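Local coordinates for serine-rich secreted cell wall anchored (LPXTG-motif ) protein (Lactobacillus reuteri ATCC 53608, PDB 5NXK), which probably acts as a surface adhesin through which the bacterium attaches in the gut of its host, using a beta-solenoid binding region, at residues Glu8-Ala13 / Asn32-Asn37; Ile61-Arg66 / Ala70-Thr75; Glu214-Thr219 / Glu276-Ser281. All coordinates share one frame; numbering follows the deposited sequence.

Interaction 1 of 3, residues Glu8-Ala13 / Asn32-Asn37; sequences EELKAA and NAITIN
Ile34 sends its CD1 methyl against the backbone of helix 7-14 at Lys11, where it lies 3.6 Å from Lys11 CA. The side chain reaches the helix because CG1 stands anti to the carbonyl carbon (chi1 -66°) and the chain then extends, with chi2 at 170°, so that its last methyl meets the helix, with Ile34 CG2 also touching Lys11 CA, at 4.2 Å. Lys11 answers with the root of its side chain: CB is 3.8 Å from Ile34 CD1, and the methylenes beyond run out fully extended, carrying the ammonium group away from the contact. The aliphatic base of a charged residue thus adds to the apolar contact. The short helix lies at the N-terminal end of a right-handed parallel beta-solenoid, a position in which such folds commonly carry a cap, and Ile34 belongs to the outermost strand of one of its sheets. Leu10 touches the same methyl, its CG 4.1 Å from Ile34 CD1, with the two side chains crossing at about a right angle. Leu10 also packs on Val4 and Ile22, linking this corner to the first strands of the neighbouring sheet.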
ATOM      1  N   GLU A   8      15.009  21.582  -0.202  1.00 35.83           N
ATOM      2  CA  GLU A   8      15.326  22.186   1.090  1.00 38.18           C
ATOM      3  C   GLU A   8      14.089  22.799   1.751  1.00 40.83           C
ATOM      4  O   GLU A   8      13.905  22.670   2.966  1.00 40.65           O
ATOM      5  CB  GLU A   8      16.414  23.254   0.936  1.00 46.10           C
ATOM      6  CG  GLU A   8      17.815  22.701   0.713  1.00 57.43           C
ATOM      7  CD  GLU A   8      18.207  21.627   1.722  1.00 70.43           C
ATOM      8  OE1 GLU A   8      18.120  21.882   2.944  1.00 72.57           O
ATOM      9  OE2 GLU A   8      18.609  20.522   1.289  1.00 75.22           O
ATOM     10  N   GLU A   9      13.231  23.446   0.963  1.00 34.16           N
ATOM     11  CA  GLU A   9      12.010  24.015   1.538  1.00 37.14           C
ATOM     12  C   GLU A   9      11.039  22.912   1.984  1.00 36.44           C
ATOM     13  O   GLU A   9      10.405  23.015   3.045  1.00 34.67           O
ATOM     14  CB  GLU A   9      11.326  24.952   0.536  1.00 38.13           C
ATOM     15  CG  GLU A   9      12.111  26.239   0.247  1.00 43.90           C
ATOM     16  CD  GLU A   9      11.530  27.083  -0.892  1.00 45.27           C
ATOM     17  OE1 GLU A   9      10.538  26.674  -1.526  1.00 41.50           O
ATOM     18  OE2 GLU A   9      12.076  28.181  -1.146  1.00 55.64           O
ATOM     19  N   LEU A  10      10.930  21.850   1.191  1.00 34.87           N
ATOM     20  CA  LEU A  10      10.043  20.750   1.573  1.00 34.55           C
ATOM     21  C   LEU A  10      10.547  20.092   2.856  1.00 36.41           C
ATOM     22  O   LEU A  10       9.771  19.789   3.764  1.00 38.46           O
ATOM     23  CB  LEU A  10       9.930  19.713   0.456  1.00 37.21           C
ATOM     24  CG  LEU A  10       8.966  18.555   0.749  1.00 36.42           C
ATOM     25  CD1 LEU A  10       7.554  19.084   1.046  1.00 32.49           C
ATOM     26  CD2 LEU A  10       8.941  17.570  -0.416  1.00 38.33           C
ATOM     27  N   LYS A  11      11.853  19.856   2.907  1.00 33.54           N
ATOM     28  CA  LYS A  11      12.497  19.270   4.068  1.00 34.55           C
ATOM     29  C   LYS A  11      12.260  20.125   5.299  1.00 38.81           C
ATOM     30  O   LYS A  11      11.898  19.610   6.364  1.00 39.65           O
ATOM     31  CB  LYS A  11      13.996  19.097   3.826  1.00 33.26           C
ATOM     32  CG  LYS A  11      14.747  18.597   5.048  1.00 33.55           C
ATOM     33  CD  LYS A  11      16.237  18.424   4.774  1.00 40.81           C
ATOM     34  CE  LYS A  11      16.981  18.051   6.052  1.00 46.35           C
ATOM     35  NZ  LYS A  11      18.454  17.966   5.849  1.00 52.61           N
ATOM     36  N   ALA A  12      12.461  21.431   5.153  1.00 37.52           N
ATOM     37  CA  ALA A  12      12.279  22.340   6.277  1.00 41.76           C
ATOM     38  C   ALA A  12      10.833  22.302   6.774  1.00 38.31           C
ATOM     39  O   ALA A  12      10.594  22.207   7.973  1.00 41.20           O
ATOM     40  CB  ALA A  12      12.681  23.769   5.883  1.00 43.12           C
ATOM     41  N   ALA A  13       9.876  22.313   5.853  1.00 35.11           N
ATOM     42  CA  ALA A  13       8.466  22.310   6.238  1.00 41.02           C
ATOM     43  C   ALA A  13       8.068  21.000   6.931  1.00 47.55           C
ATOM     44  O   ALA A  13       7.349  21.006   7.935  1.00 45.33           O
ATOM     45  CB  ALA A  13       7.595  22.539   5.023  1.00 35.61           C
ATOM     46  N   ASN A  32      17.857  13.401  -1.318  1.00 39.91           N
ATOM     47  CA  ASN A  32      17.984  12.769  -0.015  1.00 43.54           C
ATOM     48  C   ASN A  32      16.616  12.368   0.527  1.00 40.82           C
ATOM     49  O   ASN A  32      15.602  12.940   0.133  1.00 46.44           O
ATOM     50  CB  ASN A  32      18.661  13.738   0.949  1.00 47.31           C
ATOM     51  CG  ASN A  32      20.042  14.132   0.489  1.00 57.17           C
ATOM     52  OD1 ASN A  32      20.981  13.343   0.558  1.00 61.57           O
ATOM     53  ND2 ASN A  32      20.162  15.350  -0.037  1.00 59.30           N
ATOM     54  N   ALA A  33      16.586  11.386   1.423  1.00 35.83           N
ATOM     55  CA  ALA A  33      15.361  11.068   2.147  1.00 38.58           C
ATOM     56  C   ALA A  33      15.116  12.150   3.194  1.00 40.35           C
ATOM     57  O   ALA A  33      16.061  12.696   3.753  1.00 42.14           O
ATOM     58  CB  ALA A  33      15.447   9.691   2.809  1.00 33.21           C
ATOM     59  N   ILE A  34      13.851  12.452   3.455  1.00 33.62           N
ATOM     60  CA  ILE A  34      13.485  13.394   4.509  1.00 33.82           C
ATOM     61  C   ILE A  34      12.897  12.627   5.691  1.00 33.97           C
ATOM     62  O   ILE A  34      11.915  11.914   5.524  1.00 32.75           O
ATOM     63  CB  ILE A  34      12.452  14.422   4.014  1.00 29.84           C
ATOM     64  CG1 ILE A  34      13.053  15.330   2.942  1.00 34.30           C
ATOM     65  CG2 ILE A  34      11.938  15.257   5.170  1.00 29.67           C
ATOM     66  CD1 ILE A  34      12.017  16.207   2.259  1.00 29.64           C
ATOM     67  N   THR A  35      13.472  12.777   6.882  1.00 33.94           N
ATOM     68  CA  THR A  35      12.951  12.063   8.047  1.00 32.71           C
ATOM     69  C   THR A  35      12.048  12.939   8.908  1.00 31.77           C
ATOM     70  O   THR A  35      12.384  14.071   9.227  1.00 29.57           O
ATOM     71  CB  THR A  35      14.085  11.506   8.939  1.00 35.35           C
ATOM     72  OG1 THR A  35      14.820  10.503   8.223  1.00 34.69           O
ATOM     73  CG2 THR A  35      13.513  10.879  10.204  1.00 36.69           C
ATOM     74  N   ILE A  36      10.896  12.385   9.270  1.00 32.59           N
ATOM     75  CA  ILE A  36       9.968  12.991  10.204  1.00 31.74           C
ATOM     76  C   ILE A  36       9.955  12.144  11.470  1.00 31.93           C
ATOM     77  O   ILE A  36       9.495  11.001  11.462  1.00 33.32           O
ATOM     78  CB  ILE A  36       8.543  13.064   9.638  1.00 35.33           C
ATOM     79  CG1 ILE A  36       8.540  13.688   8.238  1.00 37.82           C
ATOM     80  CG2 ILE A  36       7.617  13.786  10.621  1.00 34.48           C
ATOM     81  CD1 ILE A  36       7.158  13.757   7.604  1.00 37.21           C
ATOM     82  N   ASN A  37      10.458  12.706  12.564  1.00 32.48           N
ATOM     83  CA  ASN A  37      10.562  11.957  13.811  1.00 30.18           C
ATOM     84  C   ASN A  37      10.379  12.854  15.023  1.00 31.63           C
ATOM     85  O   ASN A  37      10.991  12.635  16.072  1.00 34.78           O
ATOM     86  CB  ASN A  37      11.901  11.220  13.895  1.00 33.83           C
ATOM     87  CG  ASN A  37      13.098  12.160  13.861  1.00 39.23           C
ATOM     88  OD1 ASN A  37      12.949  13.380  13.787  1.00 37.52           O
ATOM     89  ND2 ASN A  37      14.292  11.589  13.955  1.00 43.40           N
TER

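Interaction 2 of 3, residues Ile61-Arg66 / Ala70-Thr75; sequences IILNNR and AKIDLT
Ile61 meets Leu74 across the interior of the solenoid, its CG2 methyl 4.2 Å from Leu74 CD2. Strands 61-63 and 71-75 run nearly antiparallel, at 154°, but their axes pass 10.0 Å apart: they belong to different parallel sheets and face each other through their side chains, as strands on different faces of a beta-solenoid do. Two residues on, Leu63 also points inward. Its CD2 lies 3.9 Å from Ile72 CG2, and its CD1 touches the same methyl, so the isopropyl fork of the leucine rests against one branch of the isoleucine; the two side chains cross obliquely. Asn65, just beyond the strand, brings an amide to the edge of this apolar interior. With CG anti to the carbonyl carbon (chi1 -81°), ND2 is carried in between the CB of Ala70 and the ethyl arm of Ile72, at 3.4 Å from Ala70 CB and equally close to Ile72 CG1. The nitrogen is not left to hydrocarbon alone: Asn65 ND2 donates to a water whose O is 3.0 Å away, which also lies within hydrogen-bonding distance of Ala70 O, and to the carbonyl oxygen of Gly39 in the preceding coil. Asn65 OD1 is hydrogen-bonded as well. The chemistry therefore divides along the segment, with dispersion between aliphatic branches filling the strand part and, past its end, a buried amide with polar partners on both its atoms, which ties the bend to the preceding coil through Gly39.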
ATOM      1  N   ILE A  61      10.088  10.031   1.865  1.00 31.83           N
ATOM      2  CA  ILE A  61       9.727  10.485   3.201  1.00 32.33           C
ATOM      3  C   ILE A  61       9.802   9.304   4.159  1.00 32.67           C
ATOM      4  O   ILE A  61       9.203   8.261   3.908  1.00 33.08           O
ATOM      5  CB  ILE A  61       8.324  11.104   3.224  1.00 35.26           C
ATOM      6  CG1 ILE A  61       8.299  12.346   2.340  1.00 32.34           C
ATOM      7  CG2 ILE A  61       7.893  11.422   4.657  1.00 36.02           C
ATOM      8  CD1 ILE A  61       6.938  12.975   2.197  1.00 35.12           C
ATOM      9  N   ILE A  62      10.546   9.465   5.249  1.00 23.46           N
ATOM     10  CA  ILE A  62      10.641   8.437   6.265  1.00 29.85           C
ATOM     11  C   ILE A  62       9.982   8.884   7.564  1.00 32.70           C
ATOM     12  O   ILE A  62      10.428   9.833   8.186  1.00 31.37           O
ATOM     13  CB  ILE A  62      12.099   8.072   6.563  1.00 31.92           C
ATOM     14  CG1 ILE A  62      12.857   7.778   5.260  1.00 36.53           C
ATOM     15  CG2 ILE A  62      12.162   6.921   7.573  1.00 30.13           C
ATOM     16  CD1 ILE A  62      14.307   7.406   5.461  1.00 36.78           C
ATOM     17  N   LEU A  63       8.924   8.185   7.962  1.00 28.92           N
ATOM     18  CA  LEU A  63       8.265   8.400   9.249  1.00 26.64           C
ATOM     19  C   LEU A  63       9.040   7.563  10.250  1.00 27.16           C
ATOM     20  O   LEU A  63       9.213   6.358  10.052  1.00 27.49           O
ATOM     21  CB  LEU A  63       6.794   7.979   9.196  1.00 29.14           C
ATOM     22  CG  LEU A  63       5.970   8.532   8.019  1.00 31.21           C
ATOM     23  CD1 LEU A  63       4.501   8.105   8.112  1.00 32.27           C
ATOM     24  CD2 LEU A  63       6.085  10.047   7.910  1.00 29.99           C
ATOM     25  N   ASN A  64       9.554   8.185  11.303  1.00 27.77           N
ATOM     26  CA  ASN A  64      10.463   7.463  12.185  1.00 27.52           C
ATOM     27  C   ASN A  64      10.411   7.903  13.648  1.00 32.24           C
ATOM     28  O   ASN A  64      11.452   8.011  14.296  1.00 32.62           O
ATOM     29  CB  ASN A  64      11.892   7.592  11.640  1.00 29.74           C
ATOM     30  CG  ASN A  64      12.770   6.401  11.998  1.00 38.14           C
ATOM     31  OD1 ASN A  64      12.339   5.468  12.679  1.00 36.70           O
ATOM     32  ND2 ASN A  64      14.004   6.417  11.509  1.00 44.58           N
ATOM     33  N   ASN A  65       9.211   8.159  14.167  1.00 29.95           N
ATOM     34  CA  ASN A  65       9.067   8.442  15.596  1.00 29.83           C
ATOM     35  C   ASN A  65       9.609   7.282  16.409  1.00 32.04           C
ATOM     36  O   ASN A  65       9.405   6.115  16.067  1.00 30.31           O
ATOM     37  CB  ASN A  65       7.607   8.717  15.956  1.00 24.67           C
ATOM     38  CG  ASN A  65       7.198  10.140  15.644  1.00 28.98           C
ATOM     39  OD1 ASN A  65       8.042  11.032  15.600  1.00 32.66           O
ATOM     40  ND2 ASN A  65       5.906  10.365  15.435  1.00 27.44           N
ATOM     41  N   ARG A  66      10.288   7.602  17.504  1.00 32.44           N
ATOM     42  CA  ARG A  66      10.888   6.562  18.323  1.00 39.27           C
ATOM     43  C   ARG A  66       9.929   6.152  19.432  1.00 38.02           C
ATOM     44  O   ARG A  66       9.948   5.001  19.892  1.00 33.92           O
ATOM     45  CB  ARG A  66      12.229   7.047  18.878  1.00 55.46           C
ATOM     46  CG  ARG A  66      13.051   6.004  19.613  1.00 74.10           C
ATOM     47  CD  ARG A  66      14.023   6.651  20.559  1.00 86.58           C
ATOM     48  NE  ARG A  66      14.202   5.891  21.802  1.00 92.65           N
ATOM     49  CZ  ARG A  66      13.382   5.924  22.851  1.00 96.30           C
ATOM     50  NH1 ARG A  66      12.270   6.623  22.771  1.00 98.57           N
ATOM     51  NH2 ARG A  66      13.617   5.164  23.924  1.00 94.40           N
ATOM     52  N   ALA A  70       3.445   8.394  19.935  1.00 33.75           N
ATOM     53  CA  ALA A  70       3.359   9.454  18.936  1.00 34.00           C
ATOM     54  C   ALA A  70       2.671   8.918  17.683  1.00 32.02           C
ATOM     55  O   ALA A  70       2.925   7.784  17.271  1.00 31.88           O
ATOM     56  CB  ALA A  70       4.737   9.999  18.605  1.00 35.75           C
ATOM     57  N   LYS A  71       1.817   9.740  17.082  1.00 32.52           N
ATOM     58  CA  LYS A  71       1.065   9.361  15.886  1.00 35.22           C
ATOM     59  C   LYS A  71       1.332  10.320  14.729  1.00 34.31           C
ATOM     60  O   LYS A  71       1.199  11.534  14.885  1.00 30.74           O
ATOM     61  CB  LYS A  71      -0.429   9.335  16.217  1.00 38.86           C
ATOM     62  CG  LYS A  71      -1.376   9.240  15.032  1.00 48.79           C
ATOM     63  CD  LYS A  71      -2.811   9.071  15.540  1.00 52.71           C
ATOM     64  CE  LYS A  71      -3.848   9.272  14.445  1.00 54.19           C
ATOM     65  NZ  LYS A  71      -3.606   8.413  13.264  1.00 57.66           N
ATOM     66  N   ILE A  72       1.701   9.784  13.565  1.00 29.86           N
ATOM     67  CA  ILE A  72       1.823  10.632  12.370  1.00 25.27           C
ATOM     68  C   ILE A  72       0.735  10.339  11.364  1.00 32.80           C
ATOM     69  O   ILE A  72       0.568   9.200  10.930  1.00 29.73           O
ATOM     70  CB  ILE A  72       3.181  10.470  11.657  1.00 29.05           C
ATOM     71  CG1 ILE A  72       4.312  11.072  12.486  1.00 29.00           C
ATOM     72  CG2 ILE A  72       3.176  11.179  10.300  1.00 31.82           C
ATOM     73  CD1 ILE A  72       5.679  10.612  12.021  1.00 27.86           C
ATOM     74  N   ASP A  73      -0.003  11.375  11.004  1.00 28.32           N
ATOM     75  CA  ASP A  73      -0.986  11.290   9.945  1.00 30.55           C
ATOM     76  C   ASP A  73      -0.473  12.136   8.771  1.00 31.00           C
ATOM     77  O   ASP A  73      -0.313  13.349   8.908  1.00 32.86           O
ATOM     78  CB  ASP A  73      -2.346  11.777  10.439  1.00 38.61           C
ATOM     79  CG  ASP A  73      -3.496  11.205   9.633  1.00 62.65           C
ATOM     80  OD1 ASP A  73      -3.693  11.640   8.477  1.00 74.92           O
ATOM     81  OD2 ASP A  73      -4.207  10.319  10.160  1.00 63.85           O
ATOM     82  N   LEU A  74      -0.136  11.486   7.657  1.00 27.43           N
ATOM     83  CA  LEU A  74       0.410  12.171   6.477  1.00 25.45           C
ATOM     84  C   LEU A  74      -0.551  12.027   5.315  1.00 32.13           C
ATOM     85  O   LEU A  74      -0.869  10.910   4.923  1.00 29.17           O
ATOM     86  CB  LEU A  74       1.778  11.603   6.094  1.00 28.90           C
ATOM     87  CG  LEU A  74       2.393  12.105   4.779  1.00 30.58           C
ATOM     88  CD1 LEU A  74       2.659  13.612   4.816  1.00 29.47           C
ATOM     89  CD2 LEU A  74       3.674  11.349   4.477  1.00 31.76           C
ATOM     90  N   THR A  75      -1.034  13.141   4.782  1.00 31.21           N
ATOM     91  CA  THR A  75      -1.900  13.126   3.608  1.00 29.81           C
ATOM     92  C   THR A  75      -1.211  13.795   2.413  1.00 33.89           C
ATOM     93  O   THR A  75      -0.639  14.871   2.556  1.00 30.67           O
ATOM     94  CB  THR A  75      -3.240  13.829   3.933  1.00 31.90           C
ATOM     95  OG1 THR A  75      -3.919  13.085   4.953  1.00 35.74           O
ATOM     96  CG2 THR A  75      -4.133  13.899   2.733  1.00 29.19           C
TER
HETATM   97  O   HOH W   1       4.320   7.972  14.591  1.00 30.50           O

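Interaction 3 of 3, residues Glu214-Thr219 / Glu276-Ser281; sequences ENIGNT and EVITGS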
ATOM      1  N   GLU A 214      -5.633  -5.586 -12.378  1.00 27.20           N
ATOM      2  CA  GLU A 214      -5.652  -6.570 -13.450  1.00 32.42           C
ATOM      3  C   GLU A 214      -4.222  -6.811 -13.905  1.00 29.84           C
ATOM      4  O   GLU A 214      -3.757  -6.208 -14.862  1.00 30.39           O
ATOM      5  CB  GLU A 214      -6.528  -6.069 -14.595  1.00 34.14           C
ATOM      6  CG  GLU A 214      -8.006  -6.076 -14.220  1.00 40.40           C
ATOM      7  CD  GLU A 214      -8.902  -5.538 -15.322  1.00 50.42           C
ATOM      8  OE1 GLU A 214      -8.625  -4.431 -15.841  1.00 54.78           O
ATOM      9  OE2 GLU A 214      -9.897  -6.212 -15.648  1.00 53.24           O
ATOM     10  N   ASN A 215      -3.540  -7.723 -13.220  1.00 28.85           N
ATOM     11  CA  ASN A 215      -2.098  -7.857 -13.349  1.00 26.79           C
ATOM     12  C   ASN A 215      -1.674  -9.283 -13.650  1.00 31.64           C
ATOM     13  O   ASN A 215      -0.572  -9.712 -13.296  1.00 28.92           O
ATOM     14  CB  ASN A 215      -1.443  -7.351 -12.067  1.00 28.18           C
ATOM     15  CG  ASN A 215      -1.650  -5.857 -11.875  1.00 29.27           C
ATOM     16  OD1 ASN A 215      -1.455  -5.080 -12.811  1.00 29.76           O
ATOM     17  ND2 ASN A 215      -2.045  -5.446 -10.663  1.00 25.35           N
ATOM     18  N   ILE A 216      -2.554  -9.993 -14.345  1.00 31.58           N
ATOM     19  CA  ILE A 216      -2.359 -11.398 -14.661  1.00 33.46           C
ATOM     20  C   ILE A 216      -1.103 -11.620 -15.527  1.00 32.15           C
ATOM     21  O   ILE A 216      -0.536 -12.711 -15.538  1.00 31.84           O
ATOM     22  CB  ILE A 216      -3.628 -11.969 -15.356  1.00 28.84           C
ATOM     23  CG1 ILE A 216      -3.621 -13.496 -15.356  1.00 34.24           C
ATOM     24  CG2 ILE A 216      -3.801 -11.397 -16.758  1.00 32.81           C
ATOM     25  CD1 ILE A 216      -5.005 -14.085 -15.439  1.00 32.49           C
ATOM     26  N   GLY A 217      -0.665 -10.591 -16.242  1.00 34.62           N
ATOM     27  CA  GLY A 217       0.566 -10.679 -17.017  1.00 34.43           C
ATOM     28  C   GLY A 217       1.836 -10.666 -16.165  1.00 38.14           C
ATOM     29  O   GLY A 217       2.926 -10.978 -16.649  1.00 33.67           O
ATOM     30  N   ASN A 218       1.703 -10.339 -14.883  1.00 32.27           N
ATOM     31  CA  ASN A 218       2.880 -10.038 -14.071  1.00 29.17           C
ATOM     32  C   ASN A 218       2.833 -10.563 -12.639  1.00 30.38           C
ATOM     33  O   ASN A 218       3.773 -11.185 -12.159  1.00 31.33           O
ATOM     34  CB  ASN A 218       3.087  -8.525 -14.023  1.00 30.63           C
ATOM     35  CG  ASN A 218       4.167  -8.110 -13.031  1.00 36.59           C
ATOM     36  OD1 ASN A 218       5.339  -7.980 -13.396  1.00 36.67           O
ATOM     37  ND2 ASN A 218       3.777  -7.911 -11.767  1.00 31.57           N
ATOM     38  N   THR A 219       1.737 -10.277 -11.956  1.00 31.89           N
ATOM     39  CA  THR A 219       1.644 -10.479 -10.514  1.00 26.51           C
ATOM     40  C   THR A 219       1.325 -11.927 -10.146  1.00 30.83           C
ATOM     41  O   THR A 219       0.504 -12.565 -10.795  1.00 28.60           O
ATOM     42  CB  THR A 219       0.584  -9.536  -9.951  1.00 25.99           C
ATOM     43  OG1 THR A 219       1.026  -8.184 -10.132  1.00 30.05           O
ATOM     44  CG2 THR A 219       0.332  -9.788  -8.484  1.00 29.74           C
ATOM     45  N   GLU A 276      -9.734 -13.446 -11.416  1.00 19.78           N
ATOM     46  CA  GLU A 276      -9.198 -14.404 -12.369  1.00 22.07           C
ATOM     47  C   GLU A 276      -7.771 -14.797 -12.007  1.00 21.93           C
ATOM     48  O   GLU A 276      -6.977 -13.940 -11.662  1.00 24.02           O
ATOM     49  CB  GLU A 276      -9.236 -13.827 -13.791  1.00 23.81           C
ATOM     50  CG  GLU A 276      -8.753 -14.810 -14.849  1.00 29.16           C
ATOM     51  CD  GLU A 276      -9.124 -14.390 -16.260  1.00 42.54           C
ATOM     52  OE1 GLU A 276      -9.995 -13.500 -16.416  1.00 48.29           O
ATOM     53  OE2 GLU A 276      -8.553 -14.966 -17.210  1.00 42.82           O
ATOM     54  N   VAL A 277      -7.462 -16.093 -12.057  1.00 23.22           N
ATOM     55  CA  VAL A 277      -6.085 -16.567 -11.873  1.00 24.66           C
ATOM     56  C   VAL A 277      -5.734 -17.603 -12.942  1.00 27.44           C
ATOM     57  O   VAL A 277      -6.593 -18.022 -13.706  1.00 28.87           O
ATOM     58  CB  VAL A 277      -5.857 -17.201 -10.474  1.00 25.61           C
ATOM     59  CG1 VAL A 277      -6.087 -16.167  -9.339  1.00 22.57           C
ATOM     60  CG2 VAL A 277      -6.731 -18.435 -10.289  1.00 22.33           C
ATOM     61  N   ILE A 278      -4.484 -18.056 -12.961  1.00 25.40           N
ATOM     62  CA  ILE A 278      -4.072 -19.068 -13.921  1.00 27.40           C
ATOM     63  C   ILE A 278      -3.819 -20.413 -13.236  1.00 33.16           C
ATOM     64  O   ILE A 278      -4.453 -21.404 -13.586  1.00 34.80           O
ATOM     65  CB  ILE A 278      -2.806 -18.648 -14.697  1.00 28.55           C
ATOM     66  CG1 ILE A 278      -3.010 -17.287 -15.366  1.00 32.47           C
ATOM     67  CG2 ILE A 278      -2.443 -19.691 -15.754  1.00 28.75           C
ATOM     68  CD1 ILE A 278      -1.817 -16.825 -16.184  1.00 34.85           C
ATOM     69  N   THR A 279      -2.919 -20.452 -12.254  1.00 27.70           N
ATOM     70  CA  THR A 279      -2.485 -21.740 -11.707  1.00 31.73           C
ATOM     71  C   THR A 279      -2.902 -22.010 -10.261  1.00 36.45           C
ATOM     72  O   THR A 279      -2.797 -23.148  -9.797  1.00 38.97           O
ATOM     73  CB  THR A 279      -0.941 -21.893 -11.780  1.00 37.20           C
ATOM     74  OG1 THR A 279      -0.314 -20.855 -11.022  1.00 38.14           O
ATOM     75  CG2 THR A 279      -0.440 -21.831 -13.231  1.00 37.17           C
ATOM     76  N   GLY A 280      -3.393 -21.001  -9.546  1.00 27.21           N
ATOM     77  CA  GLY A 280      -3.745 -21.225  -8.146  1.00 27.65           C
ATOM     78  C   GLY A 280      -5.238 -21.158  -7.849  1.00 33.44           C
ATOM     79  O   GLY A 280      -6.048 -21.746  -8.565  1.00 31.58           O
ATOM     80  N   SER A 281      -5.608 -20.436  -6.796  1.00 29.00           N
ATOM     81  CA  SER A 281      -7.011 -20.327  -6.402  1.00 28.10           C
ATOM     82  C   SER A 281      -7.314 -18.856  -6.248  1.00 27.97           C
ATOM     83  O   SER A 281      -6.444 -18.095  -5.850  1.00 27.52           O
ATOM     84  CB  SER A 281      -7.290 -21.061  -5.083  1.00 31.20           C
ATOM     85  OG  SER A 281      -6.774 -22.378  -5.095  1.00 38.68           O
TER
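Glu276 offers Ile216 the aliphatic part of its side chain: Glu276 CG lies 3.9 Å from Ile216 CD1, and the two side chains lie at a slant to each other. The glutamate chain is extended, and its carboxylate passes beside the same methyl, while OE2 is held by a hydrogen bond from Gln304 NE2. Val277 turns its side chain away, and Ile216 CD1 comes no nearer to it than 4.4 Å from Val277 C. At Ile278 the chain has left the strand, and the side chain swings back toward the loop, where its CG1 is 3.8 Å from both CG1 and CD1 of Ile216. The last methyl of Ile278 adds a further touch, CD1 to Ile216 CG1 at 3.9 Å. Ile216 thus fits its ethyl arm between Glu276 and Ile278; with chi1 at -164° that arm stands anti to the backbone N and reaches out from the loop. The turn behind it is tied by Asn215 O, which accepts from both Asn218 N and Thr219 N, and Asn215 and Thr219 are anchored in turn on Asp187. The contact skips a coil of the solenoid: strand 240-244 lies between strands 210-214 and 272-277 in the parallel sheet; its Met243, and Ala245 just beyond its end, pair by backbone hydrogen bonds with Glu276, and Gln304, beyond strand 298-303, touches both isoleucines.

From the N terminus, interaction 1 comes first, bringing helix 7-14 against strand 34-36 and closing a loop of 18 residues that includes strands 21-24 and 28-30. Interaction 2 follows with a short loop of three residues, joining strand 61-63 to strand 71-77 of the next coil. The two are in series yet physically continuous, since strands 34-36 and 61-63 are neighbours in one sheet and the backbones of Ile34 and Ile36 pair with Ile62. Interaction 3 lies far along the chain, its centre about 39 Å from that of interaction 1, and closes a loop of 56 residues in the C-terminal part of the solenoid. None nests or crosses another.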